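Local coordinates for protein putative isochorismatase hydrolase (Oleispira antarctica, PDB 3LQY) that is a putative hydrolase of the isochorismatase family, probably a cysteine hydrolase whose natural substrate is not established, at residues 10-15 with 117-122; 54-59 with 76-81; 29-34 with 150-155; 17-22 with 66-71. All coordinates share one frame; numbering follows the deposited sequence.

Interaction 1 (10-15 with 117-122); sequences LLLIDF and VIVGAM
Ile13 N gives a hydrogen bond of 2.8 Å to Val119 O, the shortest of the four backbone bonds between these two strands. Strands 10-13 and 117-121 run parallel as neighbours in the six-stranded parallel sheet of the isochorismatase fold, an alpha/beta/alpha sandwich. Leu11 N to Val117 O, Val119 N to Leu11 O and Ala121 N to Ile13 O complete the ladder. Leu10, Leu12, Val117 and Val119 share one face of the sheet, which helix 33-49 covers. Val119 puts CG1 anti to its carbonyl carbon (chi1 -51°), which leaves CG2 between the backbone N and the carbonyl carbon. There the CG2 methyl meets Leu12 CG at 3.8 Å and the edge of the Phe15 ring, near the ring plane, at 3.7 Å from Phe15 CE2. Gly120 CA lies over a face of the same ring, 3.8 Å from the Phe15 centroid, in a CH-pi contact. Leu11, Ile13 and Ile118 point to the other face, where Ile13 and Ile118 touch helix 128-137. Beyond the ladder, the peptide bond before Met122, a selenomethionine, is cis. Met122 N bonds to the oxidised cysteine at position 126, while Asp14 makes a long, weak ion pair with Lys93. This is consistent with the Asp-Lys-Cys catalytic triad of the family. A water sits between the two segments, 2.6 Å from Asp14 OD2 and 2.7 Å from Ala121 O.

Interaction 2 (54-59 with 76-81); sequences VVHVRH and AKIHPS
Arg58 reaches across to Ala76 and gives it one hydrogen bond, NH1 to Ala76 O at 2.8 Å. The oxygen lies at the edge of the guanidinium, near its plane. Seen from the carbonyl, however, NH1 stands well above the plane, 57° out of it. The side chain bends at its third torsion (chi3 67°), which brings the guanidinium back to this oxygen. Arg58 CD passes Ala76 O at 3.5 Å. Ile78 fills the apolar part of the contact. Its CG1 meets Arg58 CD obliquely at 3.8 Å, and its CD1 reaches His56 CB at 4.0 Å, the two side chains crossing at about a right angle. Ala76 CB faces His59 O at 4.1 Å. In the next shell, Gln16 NE2 bonds to both Ala76 O and His59 O and so ties the loop to the strand end. Glu60 forms a salt bridge with Arg58 NH1, so this nitrogen serves two partners. Glu88 holds His56 NE2. Segment 76-81 belongs to the long connection from strand 54-59 to its sheet neighbour 90-93. The contact thus belongs to the connection between two adjacent parallel strands of the isochorismatase fold, made here by a long loop without a regular alpha-helix.

Interaction 3 (29-34 with 150-155); sequences PLVGTE and TLDLEF. With GOL (glycerol), chain B.
A glycerol, probably from the crystallisation liquor, is wedged between Val31 and Thr150. Its O1 donates to Val31 O at 2.8 Å and accepts from Thr150 N at 2.9 Å, the latter bond nearly straight (168°). O1 therefore bridges the two backbones right beside their one direct hydrogen bond, Val31 N to Thr150 O at 2.9 Å. That carbonyl oxygen is also approached by carbon: Leu30 CB lies 3.4 Å from Thr150 O. Leu30 then extends its side chain to Leu151, where the CD2 atoms of Leu30 and Leu151 meet at 3.7 Å. The two leucine side chains pass at a slant. Val31 CG2 comes only loosely near Asp152, 4.2 Å from OD1. This oxygen is a hydrogen-bond acceptor for Ala162 N, at the start of helix 162-173. On the other segment, Gly32 takes the N-cap position of helix 33-49, with a positive phi that favours glycine. The contact joins the loop leading into that helix to the loop that leaves strand 140-149. Such loops beyond the C-terminal ends of parallel strands form the rim where active sites of alpha/beta folds commonly lie.

Interaction 4 (17-22 with 66-71); sequences NDYFST and APFFLP
Phe69 points the edge of its ring at the face of Tyr19. The pair is T-shaped, with centroids 4.7 Å apart and planes at 64°. Phe69 CZ stands over the centre of the Tyr19 ring, 3.5 Å from Tyr19 CZ. Phe68 completes the aromatic cluster from another side. It meets Tyr19 rim to rim, with Phe68 CE2 3.7 Å from Tyr19 OH and the hydroxyl oxygen near the Phe68 plane. Its chi1 of 60° sets the ring between its backbone N and carbonyl carbon, and Phe68 CD2 comes to lie over the face of the neighbouring Phe69 ring. Phe69 thus presents an edge to Tyr19 and a face to Phe68. Asp18 runs past Phe69 in the opposite direction, its carboxylate plane inclined only modestly to the ring. Asp18 CB touches Phe69 CE1 at 3.5 Å. The carboxylate goes on to the backbone: OD2 accepts from Phe69 N at 2.9 Å, on the anti side and 19° out of the carboxylate plane. A water donates to Asp18 OD2 at 2.7 Å and accepts from Leu70 N at 2.9 Å. The other oxygen, OD1, binds Lys27 N. The contact clasps two loops, one after strand 8-13 and one after strand 54-59. Main-chain N-H groups and a water hold this buried carboxylate, and these donors would probably favour its ionised form.

Interactions 1 and 2 share the sheet: Leu10 O to Val55 N (2.7 Å) and Leu12 O to Val57 N (2.8 Å) are probable hydrogen bonds between their strands. Interaction 4 lies beyond the strand ends. It probably bonds to interaction 2 through Asn17 N and Lys77 O (2.9 Å), and to interaction 3 through Thr33 OG1 and Tyr19 O (2.8 Å). Tyr19 also reaches interaction 1, its OH 3.4 Å from Met122 CE. Leu30 of interaction 3 packs on Ala121 and Met122, next to the probable catalytic site with the oxidised cysteine. Interactions 2 and 3 stay apart, their centres about 18 Å from each other and nearest atoms about 6 Å.

Interaction 1 (10-15 with 117-122)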
# COMPACT_ATOMS: atom_id res chain seq x y z
N LEU A 10 -3.21 -2.11 9.55
CA LEU A 10 -2.72 -1.16 8.54
C LEU A 10 -1.77 -1.92 7.62
O LEU A 10 -0.86 -2.60 8.08
CB LEU A 10 -2.07 0.06 9.18
CG LEU A 10 -1.30 1.08 8.33
CD1 LEU A 10 -2.31 2.00 7.54
CD2 LEU A 10 -0.36 1.85 9.27
N LEU A 11 -2.05 -1.84 6.32
CA LEU A 11 -1.35 -2.61 5.30
C LEU A 11 -0.69 -1.64 4.36
O LEU A 11 -1.35 -0.92 3.60
CB LEU A 11 -2.31 -3.51 4.54
CG LEU A 11 -1.76 -4.56 3.58
CD1 LEU A 11 -0.81 -5.49 4.27
CD2 LEU A 11 -2.91 -5.36 2.99
N LEU A 12 0.63 -1.63 4.41
CA LEU A 12 1.37 -0.69 3.64
C LEU A 12 1.96 -1.42 2.46
O LEU A 12 2.81 -2.31 2.61
CB LEU A 12 2.47 -0.05 4.51
CG LEU A 12 1.98 0.56 5.84
CD1 LEU A 12 1.96 -0.44 7.03
CD2 LEU A 12 2.80 1.81 6.22
N ILE A 13 1.55 -1.02 1.26
CA ILE A 13 1.95 -1.70 0.03
C ILE A 13 3.07 -0.96 -0.67
O ILE A 13 2.86 0.10 -1.23
CB ILE A 13 0.75 -1.80 -0.98
CG1 ILE A 13 -0.44 -2.52 -0.33
CG2 ILE A 13 1.20 -2.54 -2.24
CD1 ILE A 13 -0.18 -3.98 0.04
N ASP A 14 4.29 -1.51 -0.58
CA ASP A 14 5.39 -1.14 -1.42
C ASP A 14 5.76 0.33 -1.36
O ASP A 14 5.98 0.95 -2.40
CB ASP A 14 5.19 -1.53 -2.90
CG ASP A 14 4.99 -3.02 -3.12
OD1 ASP A 14 5.10 -3.81 -2.18
OD2 ASP A 14 4.66 -3.40 -4.30
N PHE A 15 5.92 0.89 -0.16
CA PHE A 15 6.45 2.23 -0.07
C PHE A 15 7.99 2.09 -0.14
O PHE A 15 8.68 2.22 0.86
CB PHE A 15 6.02 2.93 1.23
CG PHE A 15 4.79 3.80 1.12
CD1 PHE A 15 4.74 4.84 0.20
CD2 PHE A 15 3.73 3.63 1.97
CE1 PHE A 15 3.69 5.67 0.13
CE2 PHE A 15 2.64 4.47 1.92
CZ PHE A 15 2.60 5.50 0.98
N VAL A 117 -6.77 -1.30 6.47
CA VAL A 117 -6.62 0.09 6.03
C VAL A 117 -5.41 0.08 5.11
O VAL A 117 -4.34 -0.34 5.52
CB VAL A 117 -6.40 1.07 7.19
CG1 VAL A 117 -6.00 2.46 6.66
CG2 VAL A 117 -7.65 1.17 8.04
N ILE A 118 -5.63 0.48 3.85
CA ILE A 118 -4.65 0.25 2.76
C ILE A 118 -4.00 1.55 2.34
O ILE A 118 -4.69 2.54 2.10
CB ILE A 118 -5.33 -0.44 1.58
CG1 ILE A 118 -5.67 -1.89 1.98
CG2 ILE A 118 -4.49 -0.41 0.32
CD1 ILE A 118 -6.87 -2.50 1.20
N VAL A 119 -2.67 1.54 2.27
CA VAL A 119 -1.91 2.69 1.81
C VAL A 119 -0.77 2.15 0.94
O VAL A 119 -0.46 0.96 0.96
CB VAL A 119 -1.39 3.54 3.01
CG1 VAL A 119 -2.55 3.88 3.99
CG2 VAL A 119 -0.19 2.86 3.72
N GLY A 120 -0.16 3.02 0.16
CA GLY A 120 0.98 2.59 -0.65
C GLY A 120 0.87 2.87 -2.14
O GLY A 120 0.28 3.85 -2.56
N ALA A 121 1.45 1.99 -2.94
CA ALA A 121 1.70 2.29 -4.35
C ALA A 121 1.79 0.98 -5.14
O ALA A 121 2.18 -0.04 -4.57
CB ALA A 121 2.99 3.10 -4.50
N MSE A 122 1.41 0.96 -6.44
CA MSE A 122 0.87 2.07 -7.18
C MSE A 122 -0.70 1.95 -7.25
O MSE A 122 -1.23 0.84 -7.22
CB MSE A 122 1.43 2.03 -8.60
CG MSE A 122 2.92 1.98 -8.62
SE MSE A 122 3.64 1.84 -10.42
CE MSE A 122 3.68 -0.09 -10.55
O HOH W 1 4.00 -1.45 -5.94

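Interaction 2 (54-59 with 76-81)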
# COMPACT_ATOMS: atom_id res chain seq x y z
N VAL A 54 0.09 -3.84 12.33
CA VAL A 54 0.69 -3.19 11.17
C VAL A 54 1.40 -4.26 10.33
O VAL A 54 2.26 -4.99 10.86
CB VAL A 54 1.71 -2.12 11.58
CG1 VAL A 54 2.35 -1.49 10.36
CG2 VAL A 54 1.02 -1.06 12.40
N VAL A 55 1.02 -4.37 9.05
CA VAL A 55 1.67 -5.30 8.13
C VAL A 55 2.19 -4.56 6.89
O VAL A 55 1.50 -3.71 6.31
CB VAL A 55 0.76 -6.42 7.66
CG1 VAL A 55 1.53 -7.40 6.76
CG2 VAL A 55 0.14 -7.16 8.82
N HIS A 56 3.42 -4.92 6.51
CA HIS A 56 4.08 -4.33 5.35
C HIS A 56 4.19 -5.31 4.19
O HIS A 56 4.38 -6.53 4.39
CB HIS A 56 5.52 -3.88 5.71
CG HIS A 56 5.59 -2.98 6.91
ND1 HIS A 56 5.63 -1.61 6.81
CD2 HIS A 56 5.63 -3.27 8.24
CE1 HIS A 56 5.72 -1.09 8.03
NE2 HIS A 56 5.70 -2.08 8.91
N VAL A 57 4.15 -4.76 2.99
CA VAL A 57 4.32 -5.56 1.80
C VAL A 57 5.42 -4.89 1.00
O VAL A 57 5.46 -3.69 0.96
CB VAL A 57 3.03 -5.64 1.00
CG1 VAL A 57 3.30 -6.26 -0.34
CG2 VAL A 57 1.95 -6.44 1.80
N ARG A 58 6.30 -5.68 0.40
CA ARG A 58 7.43 -5.20 -0.32
C ARG A 58 7.60 -6.05 -1.57
O ARG A 58 7.46 -7.26 -1.51
CB ARG A 58 8.66 -5.33 0.60
CG ARG A 58 9.80 -4.47 0.28
CD ARG A 58 10.91 -4.51 1.34
NE ARG A 58 11.62 -5.80 1.44
CZ ARG A 58 12.52 -6.26 0.58
NH1 ARG A 58 12.90 -5.52 -0.47
NH2 ARG A 58 13.10 -7.45 0.78
N HIS A 59 7.92 -5.43 -2.70
CA HIS A 59 8.07 -6.14 -3.98
C HIS A 59 9.51 -6.27 -4.46
O HIS A 59 10.28 -5.30 -4.39
CB HIS A 59 7.30 -5.38 -5.07
CG HIS A 59 7.17 -6.14 -6.36
ND1 HIS A 59 6.03 -6.85 -6.65
CD2 HIS A 59 8.02 -6.32 -7.40
CE1 HIS A 59 6.18 -7.44 -7.83
NE2 HIS A 59 7.37 -7.14 -8.30
N ALA A 76 14.82 -1.35 -3.65
CA ALA A 76 13.69 -2.21 -3.23
C ALA A 76 13.45 -2.21 -1.74
O ALA A 76 12.55 -2.90 -1.27
CB ALA A 76 13.93 -3.65 -3.69
N LYS A 77 14.22 -1.45 -1.00
CA LYS A 77 14.04 -1.33 0.45
C LYS A 77 12.89 -0.37 0.74
O LYS A 77 12.70 0.57 -0.00
CB LYS A 77 15.33 -0.81 1.12
CG LYS A 77 16.47 -1.78 1.06
CD LYS A 77 17.77 -1.17 1.72
CE LYS A 77 18.93 -2.13 1.67
NZ LYS A 77 20.18 -1.42 2.13
N ILE A 78 12.16 -0.62 1.83
CA ILE A 78 11.11 0.29 2.30
C ILE A 78 11.77 1.61 2.68
O ILE A 78 12.83 1.64 3.38
CB ILE A 78 10.41 -0.25 3.56
CG1 ILE A 78 9.61 -1.50 3.23
CG2 ILE A 78 9.53 0.84 4.21
CD1 ILE A 78 8.93 -2.13 4.45
N HIS A 79 11.13 2.68 2.26
CA HIS A 79 11.58 4.01 2.45
C HIS A 79 11.59 4.30 3.96
O HIS A 79 10.70 3.79 4.67
CB HIS A 79 10.68 4.96 1.71
CG HIS A 79 11.21 6.34 1.62
ND1 HIS A 79 10.84 7.33 2.50
CD2 HIS A 79 12.05 6.93 0.73
CE1 HIS A 79 11.46 8.45 2.18
NE2 HIS A 79 12.23 8.23 1.13
N PRO A 80 12.58 5.07 4.45
CA PRO A 80 12.64 5.29 5.93
C PRO A 80 11.45 6.06 6.51
O PRO A 80 11.15 5.90 7.70
CB PRO A 80 13.90 6.11 6.13
CG PRO A 80 14.71 5.97 4.89
CD PRO A 80 13.74 5.69 3.77
N SER A 81 10.74 6.85 5.70
CA SER A 81 9.63 7.63 6.20
C SER A 81 8.55 6.69 6.77
O SER A 81 7.79 7.10 7.63
CB SER A 81 9.06 8.53 5.11
OG SER A 81 8.41 7.77 4.10

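Interaction 3 (29-34 with 150-155)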
# COMPACT_ATOMS: atom_id res chain seq x y z
N PRO A 29 10.16 6.42 -10.34
CA PRO A 29 9.61 7.49 -9.53
C PRO A 29 8.16 7.72 -9.88
O PRO A 29 7.80 7.66 -11.08
CB PRO A 29 10.50 8.70 -9.86
CG PRO A 29 11.03 8.40 -11.20
CD PRO A 29 11.24 6.90 -11.22
N LEU A 30 7.34 7.88 -8.84
CA LEU A 30 5.92 8.13 -9.00
C LEU A 30 5.65 9.57 -8.68
O LEU A 30 6.53 10.27 -8.19
CB LEU A 30 5.13 7.27 -8.02
CG LEU A 30 5.39 5.78 -8.07
CD1 LEU A 30 4.52 5.11 -7.00
CD2 LEU A 30 5.11 5.13 -9.45
N VAL A 31 4.43 10.00 -8.93
CA VAL A 31 3.99 11.36 -8.67
C VAL A 31 3.45 11.47 -7.26
O VAL A 31 2.56 10.73 -6.89
CB VAL A 31 2.88 11.78 -9.66
CG1 VAL A 31 2.29 13.10 -9.24
CG2 VAL A 31 3.43 11.82 -11.09
N GLY A 32 4.06 12.35 -6.44
CA GLY A 32 3.51 12.61 -5.09
C GLY A 32 3.82 11.55 -4.05
O GLY A 32 3.14 11.45 -3.00
N THR A 33 4.84 10.73 -4.28
CA THR A 33 5.13 9.65 -3.35
C THR A 33 5.48 10.16 -1.95
O THR A 33 5.08 9.59 -0.94
CB THR A 33 6.29 8.80 -3.82
OG1 THR A 33 6.27 8.65 -5.24
CG2 THR A 33 6.28 7.43 -3.10
N GLU A 34 6.26 11.23 -1.90
CA GLU A 34 6.72 11.77 -0.61
C GLU A 34 5.53 12.20 0.26
O GLU A 34 5.44 11.82 1.45
CB GLU A 34 7.67 12.95 -0.86
CG GLU A 34 9.02 12.52 -1.38
CD GLU A 34 9.07 12.08 -2.82
OE1 GLU A 34 8.04 12.20 -3.56
OE2 GLU A 34 10.11 11.53 -3.19
N THR A 150 0.50 7.13 -7.62
CA THR A 150 0.58 6.50 -8.92
C THR A 150 1.41 7.42 -9.84
O THR A 150 2.21 8.24 -9.37
CB THR A 150 -0.88 6.16 -9.48
OG1 THR A 150 -0.84 5.44 -10.73
CG2 THR A 150 -1.74 7.42 -9.62
N LEU A 151 1.25 7.26 -11.14
CA LEU A 151 1.95 8.02 -12.13
C LEU A 151 1.09 8.28 -13.37
O LEU A 151 -0.04 7.77 -13.53
CB LEU A 151 3.25 7.29 -12.52
CG LEU A 151 3.17 5.78 -12.81
CD1 LEU A 151 2.27 5.32 -13.90
CD2 LEU A 151 4.63 5.38 -13.13
N ASP A 152 1.65 9.09 -14.27
CA ASP A 152 0.97 9.41 -15.50
C ASP A 152 0.91 8.16 -16.37
O ASP A 152 1.93 7.45 -16.52
CB ASP A 152 1.71 10.51 -16.28
CG ASP A 152 1.70 11.88 -15.61
OD1 ASP A 152 1.08 12.07 -14.56
OD2 ASP A 152 2.41 12.78 -16.13
N LEU A 153 -0.27 7.90 -16.99
CA LEU A 153 -0.43 6.76 -17.91
C LEU A 153 -0.77 7.22 -19.31
O LEU A 153 -1.32 8.31 -19.49
CB LEU A 153 -1.50 5.78 -17.41
CG LEU A 153 -1.17 5.03 -16.10
CD1 LEU A 153 -2.34 4.15 -15.75
CD2 LEU A 153 0.11 4.21 -16.22
N GLU A 154 -0.43 6.41 -20.31
CA GLU A 154 -0.80 6.68 -21.69
C GLU A 154 -1.44 5.42 -22.27
O GLU A 154 -1.03 4.27 -21.97
CB GLU A 154 0.41 7.15 -22.52
CG GLU A 154 0.11 7.53 -23.96
CD GLU A 154 0.29 6.36 -24.94
OE1 GLU A 154 0.77 5.28 -24.50
OE2 GLU A 154 0.00 6.55 -26.15
N PHE A 155 -2.44 5.63 -23.09
CA PHE A 155 -3.02 4.53 -23.80
C PHE A 155 -3.53 4.96 -25.17
O PHE A 155 -4.37 5.87 -25.28
CB PHE A 155 -4.16 3.87 -23.00
CG PHE A 155 -4.78 2.74 -23.73
CD1 PHE A 155 -4.08 1.55 -23.89
CD2 PHE A 155 -6.06 2.85 -24.27
CE1 PHE A 155 -4.64 0.49 -24.61
CE2 PHE A 155 -6.63 1.79 -24.99
CZ PHE A 155 -5.93 0.60 -25.14
C1 GOL B . -0.80 10.82 -6.51
O1 GOL B . -0.06 9.92 -7.32
C2 GOL B . -1.96 11.52 -7.27
O2 GOL B . -1.58 12.48 -8.23
C3 GOL B . -2.87 12.23 -6.27
O3 GOL B . -3.53 13.35 -6.82

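Interaction 4 (17-22 with 66-71)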
# COMPACT_ATOMS: atom_id res chain seq x y z
N ASN A 17 11.92 2.60 -1.97
CA ASN A 17 12.74 3.70 -2.45
C ASN A 17 12.63 4.02 -3.93
O ASN A 17 12.58 5.20 -4.32
CB ASN A 17 14.20 3.41 -2.12
CG ASN A 17 14.52 3.63 -0.64
OD1 ASN A 17 13.96 4.52 -0.00
ND2 ASN A 17 15.41 2.81 -0.10
N ASP A 18 12.66 3.00 -4.78
CA ASP A 18 12.55 3.27 -6.26
C ASP A 18 11.36 4.12 -6.73
O ASP A 18 11.37 4.62 -7.87
CB ASP A 18 12.61 1.97 -7.10
CG ASP A 18 14.03 1.42 -7.30
OD1 ASP A 18 15.00 2.20 -7.32
OD2 ASP A 18 14.19 0.17 -7.40
N TYR A 19 10.36 4.26 -5.87
CA TYR A 19 9.17 5.05 -6.15
C TYR A 19 9.26 6.53 -5.84
O TYR A 19 8.46 7.30 -6.30
CB TYR A 19 7.95 4.47 -5.43
CG TYR A 19 7.34 3.20 -6.02
CD1 TYR A 19 7.52 2.87 -7.35
CD2 TYR A 19 6.52 2.39 -5.25
CE1 TYR A 19 6.89 1.77 -7.91
CE2 TYR A 19 5.87 1.25 -5.78
CZ TYR A 19 6.08 0.95 -7.13
OH TYR A 19 5.48 -0.16 -7.65
N PHE A 20 10.30 6.95 -5.16
CA PHE A 20 10.40 8.31 -4.65
C PHE A 20 11.36 9.10 -5.52
O PHE A 20 12.59 8.79 -5.59
CB PHE A 20 11.00 8.25 -3.24
CG PHE A 20 10.05 7.74 -2.18
CD1 PHE A 20 9.52 8.60 -1.26
CD2 PHE A 20 9.72 6.37 -2.10
CE1 PHE A 20 8.68 8.13 -0.23
CE2 PHE A 20 8.87 5.88 -1.11
CZ PHE A 20 8.35 6.75 -0.16
N SER A 21 10.90 10.18 -6.12
CA SER A 21 11.81 10.99 -6.94
C SER A 21 12.90 11.67 -6.07
O SER A 21 13.97 12.01 -6.60
CB SER A 21 11.07 12.02 -7.73
OG SER A 21 10.34 12.86 -6.87
N THR A 22 12.64 11.84 -4.76
CA THR A 22 13.67 12.33 -3.82
C THR A 22 14.73 11.27 -3.50
O THR A 22 15.74 11.61 -2.87
CB THR A 22 13.04 12.88 -2.49
OG1 THR A 22 12.35 11.83 -1.80
CG2 THR A 22 12.05 14.03 -2.76
N ALA A 66 15.64 -6.89 -13.99
CA ALA A 66 14.41 -6.17 -13.67
C ALA A 66 14.54 -4.67 -13.85
O ALA A 66 15.64 -4.10 -13.64
CB ALA A 66 14.02 -6.45 -12.24
N PRO A 67 13.43 -4.00 -14.19
CA PRO A 67 13.44 -2.55 -14.41
C PRO A 67 13.57 -1.71 -13.14
O PRO A 67 14.14 -0.62 -13.20
CB PRO A 67 12.08 -2.29 -15.06
CG PRO A 67 11.23 -3.39 -14.56
CD PRO A 67 12.10 -4.58 -14.46
N PHE A 68 13.01 -2.19 -12.05
CA PHE A 68 13.05 -1.53 -10.75
C PHE A 68 12.84 -2.61 -9.72
O PHE A 68 12.52 -3.76 -10.07
CB PHE A 68 12.03 -0.40 -10.63
CG PHE A 68 10.57 -0.82 -10.80
CD1 PHE A 68 10.08 -1.20 -12.04
CD2 PHE A 68 9.69 -0.76 -9.73
CE1 PHE A 68 8.73 -1.57 -12.18
CE2 PHE A 68 8.33 -1.09 -9.88
CZ PHE A 68 7.87 -1.51 -11.08
N PHE A 69 12.98 -2.27 -8.45
CA PHE A 69 12.89 -3.24 -7.37
C PHE A 69 13.75 -4.46 -7.64
O PHE A 69 13.31 -5.60 -7.49
CB PHE A 69 11.46 -3.63 -7.06
CG PHE A 69 10.59 -2.48 -6.62
CD1 PHE A 69 11.14 -1.34 -6.06
CD2 PHE A 69 9.19 -2.58 -6.66
CE1 PHE A 69 10.33 -0.30 -5.63
CE2 PHE A 69 8.41 -1.54 -6.23
CZ PHE A 69 8.97 -0.41 -5.69
N LEU A 70 15.02 -4.19 -7.93
CA LEU A 70 15.97 -5.26 -8.19
C LEU A 70 16.09 -6.02 -6.91
O LEU A 70 16.03 -5.44 -5.82
CB LEU A 70 17.30 -4.72 -8.68
CG LEU A 70 17.36 -4.50 -10.20
CD1 LEU A 70 16.41 -3.40 -10.66
CD2 LEU A 70 18.76 -4.17 -10.63
N PRO A 71 16.20 -7.34 -7.01
CA PRO A 71 16.22 -8.12 -5.79
C PRO A 71 17.54 -7.89 -4.99
O PRO A 71 18.66 -7.91 -5.56
CB PRO A 71 16.02 -9.54 -6.31
CG PRO A 71 16.76 -9.54 -7.63
CD PRO A 71 16.45 -8.18 -8.20
O HOH W 2 16.24 -1.58 -7.65